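Local coordinates for RING finger protein unkempt homolog (Mus musculus, PDB 5ELK) that binds RNA sequence-specifically through clustered CCCH zinc fingers and represses translation, helping to set the early morphology of cortical neurons, at residues A[13-18]-A[34-39]; A[41-46]-A[78-83]. One frame throughout, in Å; residues are numbered along the deposited sequence.

Contact 1: residues A[13-18]-A[34-39]; sequences NYKTEP and YYHNSK. With ZN (zinc ion), chain C; nucleotides of chain B.
Pro18 and Tyr35 lie side by side and point the same way, the proline ring against one face of the phenol. CB of Pro18 stands 4.1 Å from the centroid of the Tyr35 ring and 20° off its normal, a CH-pi contact, while Pro18 CD touches the CE2 side of the ring. With chi1 at 73°, CG of Tyr35 sits between its own backbone N and carbonyl carbon, which swings the ring back over the backbone of Glu17 and Pro18, its edge near the carbonyl oxygens of Lys15 and Thr16. A single beta bridge joins the two backbones at this pair: Tyr35 N donates to Glu17 O at 2.7 Å, and Pro18 CA brings its hydrogen to Tyr35 O. Tyr34 turns the other way, and the rim of its ring, in plane, meets Glu17 O, with CB of Glu17 alongside CD1.

Lys15 reaches across to the carbonyl of Tyr34. Its chain runs extended as far as CE and then bends (chi4 -56°), bringing NZ to 2.8 Å from Tyr34 O, above the carbonyl plane. The same ammonium lies at the edge of the His36 ring, 4.0 Å from ND1. Asp40 salt-bridges Lys15 NZ and accepts a hydrogen bond from His36 ND1, fixing the rotation of the imidazole whose NE2 binds zinc at 2.0 Å together with Cys19, Cys26 and Cys32. The contact therefore closes a CCCH finger around its metal.

Tyr14, within the type II turn from Asn13 to Thr16, has its hydroxyl hydrogen-bonded to Tyr30 O and 3.0 Å from N2 of the RNA guanine G5 of chain B. This segment lies at the end of helix 7-13, and Tyr14 and Lys15 rest on Thr83 of helix 82-86.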
ATOM      1  N   ASN A  13      -9.065  -1.697   0.683  1.00 38.90           N
ATOM      2  CA  ASN A  13      -8.861  -2.633   1.790  1.00 40.93           C
ATOM      3  C   ASN A  13      -7.431  -3.116   2.032  1.00 39.44           C
ATOM      4  O   ASN A  13      -7.131  -3.618   3.112  1.00 44.67           O
ATOM      5  CB  ASN A  13      -9.770  -3.849   1.590  1.00 47.71           C
ATOM      6  CG  ASN A  13     -11.216  -3.458   1.382  1.00 55.33           C
ATOM      7  OD1 ASN A  13     -11.829  -3.797   0.362  1.00 52.68           O
ATOM      8  ND2 ASN A  13     -11.770  -2.724   2.343  1.00 56.43           N
ATOM      9  N   TYR A  14      -6.552  -2.972   1.044  1.00 40.28           N
ATOM     10  CA  TYR A  14      -5.190  -3.499   1.149  1.00 40.79           C
ATOM     11  C   TYR A  14      -4.439  -3.013   2.399  1.00 37.48           C
ATOM     12  O   TYR A  14      -4.251  -1.817   2.588  1.00 33.33           O
ATOM     13  CB  TYR A  14      -4.398  -3.118  -0.090  1.00 37.74           C
ATOM     14  CG  TYR A  14      -3.029  -3.748  -0.164  1.00 35.38           C
ATOM     15  CD1 TYR A  14      -2.888  -5.076  -0.504  1.00 33.37           C
ATOM     16  CD2 TYR A  14      -1.882  -3.014   0.083  1.00 35.44           C
ATOM     17  CE1 TYR A  14      -1.649  -5.662  -0.590  1.00 33.64           C
ATOM     18  CE2 TYR A  14      -0.627  -3.601  -0.002  1.00 32.39           C
ATOM     19  CZ  TYR A  14      -0.526  -4.925  -0.341  1.00 34.90           C
ATOM     20  OH  TYR A  14       0.698  -5.538  -0.436  1.00 41.55           O
ATOM     21  N   LYS A  15      -3.998  -3.963   3.222  1.00 37.69           N
ATOM     22  CA  LYS A  15      -3.313  -3.694   4.494  1.00 41.57           C
ATOM     23  C   LYS A  15      -4.047  -2.724   5.413  1.00 37.76           C
ATOM     24  O   LYS A  15      -3.440  -1.946   6.140  1.00 42.92           O
ATOM     25  CB  LYS A  15      -1.876  -3.247   4.243  1.00 42.27           C
ATOM     26  CG  LYS A  15      -1.021  -4.403   3.802  1.00 44.45           C
ATOM     27  CD  LYS A  15       0.357  -3.976   3.390  1.00 48.23           C
ATOM     28  CE  LYS A  15       1.171  -5.166   2.928  1.00 52.88           C
ATOM     29  NZ  LYS A  15       1.235  -6.242   3.959  1.00 59.61           N
ATOM     30  N   THR A  16      -5.369  -2.821   5.390  1.00 40.90           N
ATOM     31  CA  THR A  16      -6.244  -2.042   6.253  1.00 43.74           C
ATOM     32  C   THR A  16      -6.425  -2.769   7.584  1.00 51.91           C
ATOM     33  O   THR A  16      -6.799  -2.169   8.599  1.00 54.29           O
ATOM     34  CB  THR A  16      -7.610  -1.855   5.561  1.00 45.43           C
ATOM     35  OG1 THR A  16      -7.465  -0.892   4.511  1.00 54.76           O
ATOM     36  CG2 THR A  16      -8.688  -1.391   6.523  1.00 59.72           C
ATOM     37  N   GLU A  17      -6.135  -4.067   7.568  1.00 53.97           N
ATOM     38  CA  GLU A  17      -6.396  -4.933   8.707  1.00 59.98           C
ATOM     39  C   GLU A  17      -5.237  -5.901   8.959  1.00 54.19           C
ATOM     40  O   GLU A  17      -4.397  -6.113   8.083  1.00 47.09           O
ATOM     41  CB  GLU A  17      -7.705  -5.693   8.476  1.00 69.50           C
ATOM     42  CG  GLU A  17      -8.954  -4.829   8.652  1.00 76.11           C
ATOM     43  CD  GLU A  17     -10.241  -5.537   8.252  1.00 78.41           C
ATOM     44  OE1 GLU A  17     -10.309  -6.069   7.127  1.00 75.39           O
ATOM     45  OE2 GLU A  17     -11.190  -5.556   9.066  1.00 83.83           O
ATOM     46  N   PRO A  18      -5.178  -6.471  10.174  1.00 52.05           N
ATOM     47  CA  PRO A  18      -4.031  -7.291  10.587  1.00 53.54           C
ATOM     48  C   PRO A  18      -4.123  -8.767  10.227  1.00 64.41           C
ATOM     49  O   PRO A  18      -5.190  -9.377  10.318  1.00 67.00           O
ATOM     50  CB  PRO A  18      -4.025  -7.136  12.108  1.00 64.78           C
ATOM     51  CG  PRO A  18      -5.456  -6.887  12.469  1.00 57.61           C
ATOM     52  CD  PRO A  18      -6.068  -6.153  11.306  1.00 54.43           C
ATOM     53  N   TYR A  34      -2.744  -8.089   4.364  1.00 43.85           N
ATOM     54  CA  TYR A  34      -3.027  -7.667   5.731  1.00 58.19           C
ATOM     55  C   TYR A  34      -1.731  -7.118   6.316  1.00 54.43           C
ATOM     56  O   TYR A  34      -0.658  -7.364   5.765  1.00 57.89           O
ATOM     57  CB  TYR A  34      -3.583  -8.839   6.543  1.00 63.99           C
ATOM     58  CG  TYR A  34      -4.873  -9.405   5.966  1.00 64.97           C
ATOM     59  CD1 TYR A  34      -6.077  -8.725   6.101  1.00 64.69           C
ATOM     60  CD2 TYR A  34      -4.882 -10.610   5.270  1.00 62.87           C
ATOM     61  CE1 TYR A  34      -7.258  -9.233   5.566  1.00 61.15           C
ATOM     62  CE2 TYR A  34      -6.057 -11.123   4.734  1.00 65.07           C
ATOM     63  CZ  TYR A  34      -7.242 -10.431   4.884  1.00 64.52           C
ATOM     64  OH  TYR A  34      -8.413 -10.944   4.355  1.00 63.53           O
ATOM     65  N   TYR A  35      -1.822  -6.343   7.397  1.00 52.27           N
ATOM     66  CA  TYR A  35      -0.629  -5.701   7.944  1.00 50.29           C
ATOM     67  C   TYR A  35      -0.092  -6.445   9.147  1.00 50.66           C
ATOM     68  O   TYR A  35      -0.837  -7.077   9.898  1.00 50.54           O
ATOM     69  CB  TYR A  35      -0.862  -4.216   8.269  1.00 45.70           C
ATOM     70  CG  TYR A  35      -1.715  -3.919   9.492  1.00 47.50           C
ATOM     71  CD1 TYR A  35      -1.206  -4.048  10.774  1.00 53.86           C
ATOM     72  CD2 TYR A  35      -3.015  -3.465   9.356  1.00 48.28           C
ATOM     73  CE1 TYR A  35      -1.981  -3.759  11.885  1.00 55.49           C
ATOM     74  CE2 TYR A  35      -3.791  -3.177  10.453  1.00 46.02           C
ATOM     75  CZ  TYR A  35      -3.275  -3.321  11.713  1.00 53.43           C
ATOM     76  OH  TYR A  35      -4.067  -3.022  12.802  1.00 55.52           O
ATOM     77  N   HIS A  36       1.223  -6.360   9.305  1.00 53.27           N
ATOM     78  CA  HIS A  36       1.953  -7.158  10.275  1.00 59.02           C
ATOM     79  C   HIS A  36       2.608  -6.265  11.318  1.00 58.63           C
ATOM     80  O   HIS A  36       2.881  -6.691  12.437  1.00 63.48           O
ATOM     81  CB  HIS A  36       2.995  -7.990   9.531  1.00 59.24           C
ATOM     82  CG  HIS A  36       2.408  -8.859   8.465  1.00 56.60           C
ATOM     83  ND1 HIS A  36       1.939  -8.358   7.264  1.00 52.02           N
ATOM     84  CD2 HIS A  36       2.185 -10.193   8.423  1.00 63.03           C
ATOM     85  CE1 HIS A  36       1.470  -9.348   6.531  1.00 56.60           C
ATOM     86  NE2 HIS A  36       1.606 -10.476   7.209  1.00 61.92           N
ATOM     87  N   ASN A  37       2.848  -5.014  10.947  1.00 53.42           N
ATOM     88  CA  ASN A  37       3.397  -4.038  11.877  1.00 50.28           C
ATOM     89  C   ASN A  37       2.868  -2.633  11.580  1.00 51.46           C
ATOM     90  O   ASN A  37       1.975  -2.457  10.746  1.00 55.25           O
ATOM     91  CB  ASN A  37       4.930  -4.078  11.854  1.00 50.31           C
ATOM     92  CG  ASN A  37       5.503  -4.040  10.448  1.00 72.82           C
ATOM     93  OD1 ASN A  37       5.447  -3.018   9.766  1.00 68.66           O
ATOM     94  ND2 ASN A  37       6.077  -5.153  10.015  1.00 80.12           N
ATOM     95  N   SER A  38       3.412  -1.640  12.278  1.00 53.58           N
ATOM     96  CA  SER A  38       2.967  -0.258  12.135  1.00 52.52           C
ATOM     97  C   SER A  38       3.449   0.316  10.818  1.00 41.08           C
ATOM     98  O   SER A  38       2.746   1.100  10.181  1.00 45.81           O
ATOM     99  CB  SER A  38       3.491   0.595  13.297  1.00 65.81           C
ATOM    100  OG  SER A  38       4.906   0.597  13.335  1.00 70.82           O
ATOM    101  N   LYS A  39       4.651  -0.089  10.415  1.00 43.97           N
ATOM    102  CA  LYS A  39       5.276   0.395   9.181  1.00 49.06           C
ATOM    103  C   LYS A  39       4.700  -0.257   7.914  1.00 45.99           C
ATOM    104  O   LYS A  39       5.035   0.132   6.794  1.00 42.12           O
ATOM    105  CB  LYS A  39       6.796   0.190   9.254  1.00 52.83           C
ATOM    106  CG  LYS A  39       7.501   1.215  10.134  1.00 55.73           C
ATOM    107  CD  LYS A  39       8.886   0.758  10.586  1.00 60.96           C
ATOM    108  CE  LYS A  39       9.996   1.243   9.663  1.00 66.93           C
ATOM    109  NZ  LYS A  39      10.061   0.465   8.396  1.00 72.80           N
TER
HETATM  110 ZN    ZN C 401       0.166 -11.802   6.711  1.00 85.57          ZN
ATOM    111  P     G B   5      11.980  -0.957  -3.423  1.00 50.04           P
ATOM    112  OP1   G B   5      12.834   0.132  -2.873  1.00 61.42           O
ATOM    113  OP2   G B   5      12.631  -2.090  -4.134  1.00 52.90           O
ATOM    114  O5'   G B   5      11.093  -1.613  -2.273  1.00 51.51           O
ATOM    115  C5'   G B   5      10.696  -0.863  -1.132  1.00 49.75           C
ATOM    116  C4'   G B   5       9.556  -1.531  -0.399  1.00 51.71           C
ATOM    117  O4'   G B   5       8.321  -1.309  -1.134  1.00 48.57           O
ATOM    118  C3'   G B   5       9.684  -3.047  -0.217  1.00 57.13           C
ATOM    119  O3'   G B   5       9.138  -3.428   1.047  1.00 62.99           O
ATOM    120  C2'   G B   5       8.803  -3.598  -1.335  1.00 54.55           C
ATOM    121  O2'   G B   5       8.274  -4.887  -1.087  1.00 56.73           O
ATOM    122  C1'   G B   5       7.698  -2.546  -1.408  1.00 52.89           C
ATOM    123  N9    G B   5       7.049  -2.454  -2.720  1.00 49.96           N
ATOM    124  C8    G B   5       7.618  -2.024  -3.896  1.00 42.66           C
ATOM    125  N7    G B   5       6.787  -2.051  -4.897  1.00 35.68           N
ATOM    126  C5    G B   5       5.602  -2.532  -4.357  1.00 37.31           C
ATOM    127  C6    G B   5       4.344  -2.777  -4.969  1.00 31.85           C
ATOM    128  O6    G B   5       4.022  -2.617  -6.146  1.00 35.06           O
ATOM    129  N1    G B   5       3.410  -3.265  -4.066  1.00 29.74           N
ATOM    130  C2    G B   5       3.656  -3.477  -2.730  1.00 40.67           C
ATOM    131  N2    G B   5       2.623  -3.946  -2.016  1.00 38.65           N
ATOM    132  N3    G B   5       4.822  -3.251  -2.142  1.00 39.38           N
ATOM    133  C4    G B   5       5.743  -2.781  -3.010  1.00 41.92           C
TER

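Contact 2: residues A[41-46]-A[78-83]; sequences RRRSPR and YCHTRT. With ZN (zinc ion), chain D; nucleotides of chain B.
Arg43 lays its guanidinium flat on His80, the zinc-binding histidine of the second CCCH finger in this chain. The planes differ by 9° and the centres are 4.6 Å apart, with NH2 over the CG side of the imidazole, offset toward its rim. A bend at chi3 (-69°) turns the end of the otherwise extended arginine chain onto the ring. On its far side from CG, the imidazole reaches zinc through NE2, with Cys55, Cys70 and Cys76 as the remaining ligands.

The hydrogen bonds across the contact end on backbone carbonyls. NH2 of Arg43 donates to Tyr78 O at 2.7 Å, the acceptor lying in the guanidinium plane, so that one group stacks through its face and bonds through its edge. Further along, Thr81 OG1 gives its proton to Arg41 O at 2.8 Å, nearly in line with the carbonyl. Thr81 is the N-cap residue of helix 82-86, its hydroxyl accepting from Glu84 N, and thus joins the linker to the helix start.

Charge pairing comes from outside the two segments: Glu84 salt-bridges Arg43 NH2 and also takes the His80 backbone N-H, while Arg41 pairs with Asp74. A methionine in place of Arg43 would probably leave Tyr78 O without its N-H donor and Glu84 without its cationic mate, and take away the flat group stacked on the His80 ring.

Apolar packing is lighter. The extended chain of Arg42 crosses Thr83 at about a right angle on its way to Leu11 O.

Toward the RNA, the guanidinium of Arg82 lies with one face over C5' of G5 of chain B. Arg82 CD comes within 3.2 Å of O4' in the ribose of the same nucleotide.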
ATOM      1  N   ARG A  41       1.258  -0.881   8.001  1.00 48.70           N
ATOM      2  CA  ARG A  41      -0.147  -0.567   8.170  1.00 44.23           C
ATOM      3  C   ARG A  41      -0.594   0.522   7.214  1.00 39.38           C
ATOM      4  O   ARG A  41       0.195   1.361   6.778  1.00 40.59           O
ATOM      5  CB  ARG A  41      -0.405  -0.129   9.610  1.00 50.56           C
ATOM      6  CG  ARG A  41      -1.846   0.203   9.910  1.00 53.28           C
ATOM      7  CD  ARG A  41      -2.067   0.300  11.401  1.00 59.58           C
ATOM      8  NE  ARG A  41      -2.650   1.581  11.781  1.00 60.35           N
ATOM      9  CZ  ARG A  41      -3.949   1.851  11.735  1.00 61.67           C
ATOM     10  NH1 ARG A  41      -4.813   0.933  11.316  1.00 65.55           N
ATOM     11  NH2 ARG A  41      -4.387   3.043  12.105  1.00 57.73           N
ATOM     12  N   ARG A  42      -1.881   0.501   6.906  1.00 36.26           N
ATOM     13  CA  ARG A  42      -2.479   1.472   6.011  1.00 39.80           C
ATOM     14  C   ARG A  42      -3.843   1.890   6.546  1.00 42.45           C
ATOM     15  O   ARG A  42      -4.722   1.056   6.753  1.00 48.02           O
ATOM     16  CB  ARG A  42      -2.615   0.860   4.609  1.00 43.55           C
ATOM     17  CG  ARG A  42      -3.411   1.678   3.631  1.00 41.32           C
ATOM     18  CD  ARG A  42      -3.042   1.307   2.209  1.00 39.63           C
ATOM     19  NE  ARG A  42      -3.812   2.051   1.215  1.00 33.70           N
ATOM     20  CZ  ARG A  42      -4.969   1.642   0.705  1.00 34.62           C
ATOM     21  NH1 ARG A  42      -5.499   0.492   1.093  1.00 37.03           N
ATOM     22  NH2 ARG A  42      -5.594   2.378  -0.201  1.00 33.45           N
ATOM     23  N   ARG A  43      -4.018   3.183   6.789  1.00 40.85           N
ATOM     24  CA  ARG A  43      -5.336   3.703   7.108  1.00 39.73           C
ATOM     25  C   ARG A  43      -6.191   3.662   5.848  1.00 43.91           C
ATOM     26  O   ARG A  43      -5.764   4.101   4.778  1.00 46.76           O
ATOM     27  CB  ARG A  43      -5.238   5.126   7.650  1.00 40.04           C
ATOM     28  CG  ARG A  43      -4.477   5.219   8.967  1.00 39.36           C
ATOM     29  CD  ARG A  43      -4.083   6.651   9.285  1.00 36.29           C
ATOM     30  NE  ARG A  43      -3.069   7.148   8.360  1.00 39.48           N
ATOM     31  CZ  ARG A  43      -2.718   8.425   8.243  1.00 32.05           C
ATOM     32  NH1 ARG A  43      -3.296   9.350   8.986  1.00 38.19           N
ATOM     33  NH2 ARG A  43      -1.790   8.775   7.371  1.00 35.43           N
ATOM     34  N   SER A  44      -7.388   3.108   5.969  1.00 41.50           N
ATOM     35  CA  SER A  44      -8.299   3.056   4.852  1.00 43.93           C
ATOM     36  C   SER A  44      -8.608   4.487   4.415  1.00 44.64           C
ATOM     37  O   SER A  44      -9.046   5.297   5.236  1.00 39.93           O
ATOM     38  CB  SER A  44      -9.587   2.344   5.254  1.00 55.89           C
ATOM     39  OG  SER A  44     -10.435   2.202   4.129  1.00 65.03           O
ATOM     40  N   PRO A  45      -8.379   4.809   3.124  1.00 40.16           N
ATOM     41  CA  PRO A  45      -8.638   6.166   2.633  1.00 38.82           C
ATOM     42  C   PRO A  45     -10.112   6.527   2.585  1.00 45.28           C
ATOM     43  O   PRO A  45     -10.429   7.649   2.198  1.00 47.51           O
ATOM     44  CB  PRO A  45      -8.044   6.153   1.227  1.00 39.21           C
ATOM     45  CG  PRO A  45      -8.048   4.739   0.831  1.00 49.11           C
ATOM     46  CD  PRO A  45      -7.810   3.954   2.071  1.00 43.78           C
ATOM     47  N   ARG A  46     -10.988   5.604   2.981  1.00 44.76           N
ATOM     48  CA  ARG A  46     -12.415   5.883   3.051  1.00 58.64           C
ATOM     49  C   ARG A  46     -12.775   6.431   4.434  1.00 59.20           C
ATOM     50  O   ARG A  46     -13.741   7.182   4.577  1.00 63.20           O
ATOM     51  CB  ARG A  46     -13.239   4.623   2.732  1.00 79.21           C
ATOM     52  CG  ARG A  46     -13.423   3.648   3.893  1.00 97.83           C
ATOM     53  CD  ARG A  46     -14.253   2.425   3.485  1.00110.07           C
ATOM     54  NE  ARG A  46     -13.978   1.260   4.326  1.00118.71           N
ATOM     55  CZ  ARG A  46     -14.587   0.081   4.211  1.00124.52           C
ATOM     56  NH1 ARG A  46     -15.525  -0.107   3.291  1.00125.56           N
ATOM     57  NH2 ARG A  46     -14.258  -0.914   5.024  1.00127.58           N
ATOM     58  N   TYR A  78      -1.246  13.397   6.086  1.00 35.79           N
ATOM     59  CA  TYR A  78      -0.089  13.017   5.299  1.00 28.37           C
ATOM     60  C   TYR A  78       0.087  11.517   5.440  1.00 32.67           C
ATOM     61  O   TYR A  78      -0.416  10.930   6.395  1.00 31.54           O
ATOM     62  CB  TYR A  78       1.149  13.735   5.827  1.00 40.27           C
ATOM     63  CG  TYR A  78       1.165  15.224   5.562  1.00 39.69           C
ATOM     64  CD1 TYR A  78       0.506  16.118   6.402  1.00 30.60           C
ATOM     65  CD2 TYR A  78       1.849  15.740   4.473  1.00 43.34           C
ATOM     66  CE1 TYR A  78       0.529  17.477   6.154  1.00 31.38           C
ATOM     67  CE2 TYR A  78       1.880  17.099   4.226  1.00 42.95           C
ATOM     68  CZ  TYR A  78       1.218  17.960   5.070  1.00 36.81           C
ATOM     69  OH  TYR A  78       1.241  19.311   4.821  1.00 33.85           O
ATOM     70  N   CYS A  79       0.814  10.901   4.513  1.00 27.10           N
ATOM     71  CA  CYS A  79       1.055   9.465   4.583  1.00 33.88           C
ATOM     72  C   CYS A  79       2.052   9.114   5.683  1.00 33.30           C
ATOM     73  O   CYS A  79       3.021   9.828   5.890  1.00 38.62           O
ATOM     74  CB  CYS A  79       1.564   8.942   3.241  1.00 33.09           C
ATOM     75  SG  CYS A  79       0.338   9.024   1.922  1.00 38.84           S
ATOM     76  N   HIS A  80       1.799   8.000   6.366  1.00 38.80           N
ATOM     77  CA  HIS A  80       2.619   7.539   7.482  1.00 39.08           C
ATOM     78  C   HIS A  80       3.377   6.248   7.171  1.00 32.92           C
ATOM     79  O   HIS A  80       4.222   5.816   7.955  1.00 36.84           O
ATOM     80  CB  HIS A  80       1.747   7.328   8.723  1.00 38.24           C
ATOM     81  CG  HIS A  80       1.517   8.571   9.525  1.00 41.76           C
ATOM     82  ND1 HIS A  80       0.675   8.613  10.612  1.00 43.45           N
ATOM     83  CD2 HIS A  80       2.023   9.824   9.393  1.00 38.07           C
ATOM     84  CE1 HIS A  80       0.660   9.835  11.111  1.00 40.77           C
ATOM     85  NE2 HIS A  80       1.468  10.589  10.392  1.00 38.56           N
ATOM     86  N   THR A  81       3.066   5.626   6.041  1.00 32.83           N
ATOM     87  CA  THR A  81       3.811   4.456   5.584  1.00 31.34           C
ATOM     88  C   THR A  81       3.885   4.432   4.075  1.00 31.83           C
ATOM     89  O   THR A  81       3.071   5.046   3.384  1.00 35.00           O
ATOM     90  CB  THR A  81       3.165   3.141   6.013  1.00 36.60           C
ATOM     91  OG1 THR A  81       1.930   2.966   5.308  1.00 42.78           O
ATOM     92  CG2 THR A  81       2.903   3.119   7.498  1.00 33.09           C
ATOM     93  N   ARG A  82       4.873   3.704   3.574  1.00 34.62           N
ATOM     94  CA  ARG A  82       5.122   3.619   2.153  1.00 31.39           C
ATOM     95  C   ARG A  82       3.907   2.980   1.505  1.00 34.63           C
ATOM     96  O   ARG A  82       3.496   3.340   0.394  1.00 38.07           O
ATOM     97  CB  ARG A  82       6.369   2.775   1.903  1.00 36.56           C
ATOM     98  CG  ARG A  82       6.619   2.417   0.443  1.00 34.52           C
ATOM     99  CD  ARG A  82       7.862   1.552   0.309  1.00 31.88           C
ATOM    100  NE  ARG A  82       9.084   2.301   0.599  1.00 42.02           N
ATOM    101  CZ  ARG A  82       9.950   2.010   1.569  1.00 52.31           C
ATOM    102  NH1 ARG A  82       9.768   0.966   2.373  1.00 54.45           N
ATOM    103  NH2 ARG A  82      11.020   2.772   1.736  1.00 57.89           N
ATOM    104  N   THR A  83       3.309   2.041   2.221  1.00 28.29           N
ATOM    105  CA  THR A  83       2.115   1.401   1.716  1.00 38.76           C
ATOM    106  C   THR A  83       0.981   2.402   1.545  1.00 38.99           C
ATOM    107  O   THR A  83       0.238   2.337   0.562  1.00 35.47           O
ATOM    108  CB  THR A  83       1.660   0.270   2.624  1.00 39.44           C
ATOM    109  OG1 THR A  83       2.759  -0.623   2.838  1.00 37.19           O
ATOM    110  CG2 THR A  83       0.507  -0.481   1.978  1.00 49.77           C
TER
HETATM  111 ZN    ZN D 402       1.901  12.596  10.498  1.00 51.14          ZN
ATOM    112  P     G B   5      11.980  -0.957  -3.423  1.00 50.04           P
ATOM    113  OP1   G B   5      12.834   0.132  -2.873  1.00 61.42           O
ATOM    114  OP2   G B   5      12.631  -2.090  -4.134  1.00 52.90           O
ATOM    115  O5'   G B   5      11.093  -1.613  -2.273  1.00 51.51           O
ATOM    116  C5'   G B   5      10.696  -0.863  -1.132  1.00 49.75           C
ATOM    117  C4'   G B   5       9.556  -1.531  -0.399  1.00 51.71           C
ATOM    118  O4'   G B   5       8.321  -1.309  -1.134  1.00 48.57           O
ATOM    119  C3'   G B   5       9.684  -3.047  -0.217  1.00 57.13           C
ATOM    120  O3'   G B   5       9.138  -3.428   1.047  1.00 62.99           O
ATOM    121  C2'   G B   5       8.803  -3.598  -1.335  1.00 54.55           C
ATOM    122  O2'   G B   5       8.274  -4.887  -1.087  1.00 56.73           O
ATOM    123  C1'   G B   5       7.698  -2.546  -1.408  1.00 52.89           C
ATOM    124  N9    G B   5       7.049  -2.454  -2.720  1.00 49.96           N
ATOM    125  C8    G B   5       7.618  -2.024  -3.896  1.00 42.66           C
ATOM    126  N7    G B   5       6.787  -2.051  -4.897  1.00 35.68           N
ATOM    127  C5    G B   5       5.602  -2.532  -4.357  1.00 37.31           C
ATOM    128  C6    G B   5       4.344  -2.777  -4.969  1.00 31.85           C
ATOM    129  O6    G B   5       4.022  -2.617  -6.146  1.00 35.06           O
ATOM    130  N1    G B   5       3.410  -3.265  -4.066  1.00 29.74           N
ATOM    131  C2    G B   5       3.656  -3.477  -2.730  1.00 40.67           C
ATOM    132  N2    G B   5       2.623  -3.946  -2.016  1.00 38.65           N
ATOM    133  N3    G B   5       4.822  -3.251  -2.142  1.00 39.38           N
ATOM    134  C4    G B   5       5.743  -2.781  -3.010  1.00 41.92           C
TER

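From the N terminus, the chain leaves helix 7-13 and enters contact 1, whose second segment returns after the intervening loop to complete the first zinc finger. Contact 2 opens only two residues later, at 41-46, and closes when 78-83 comes back past the hairpin strands 59-60 and 63-64. The two loops are therefore in series, neither nested nor crossed. In space their centres are only 9 Å apart, and they touch: Arg42 NH1 reaches Tyr14 O at 3.0 Å, and Thr81 packs against the carbonyl oxygens of Ser38 and Lys39. Together they seat two zinc fingers against each other, beside helix 82-86, with a residue of each, Tyr14 and Arg82, close to G5 of chain B.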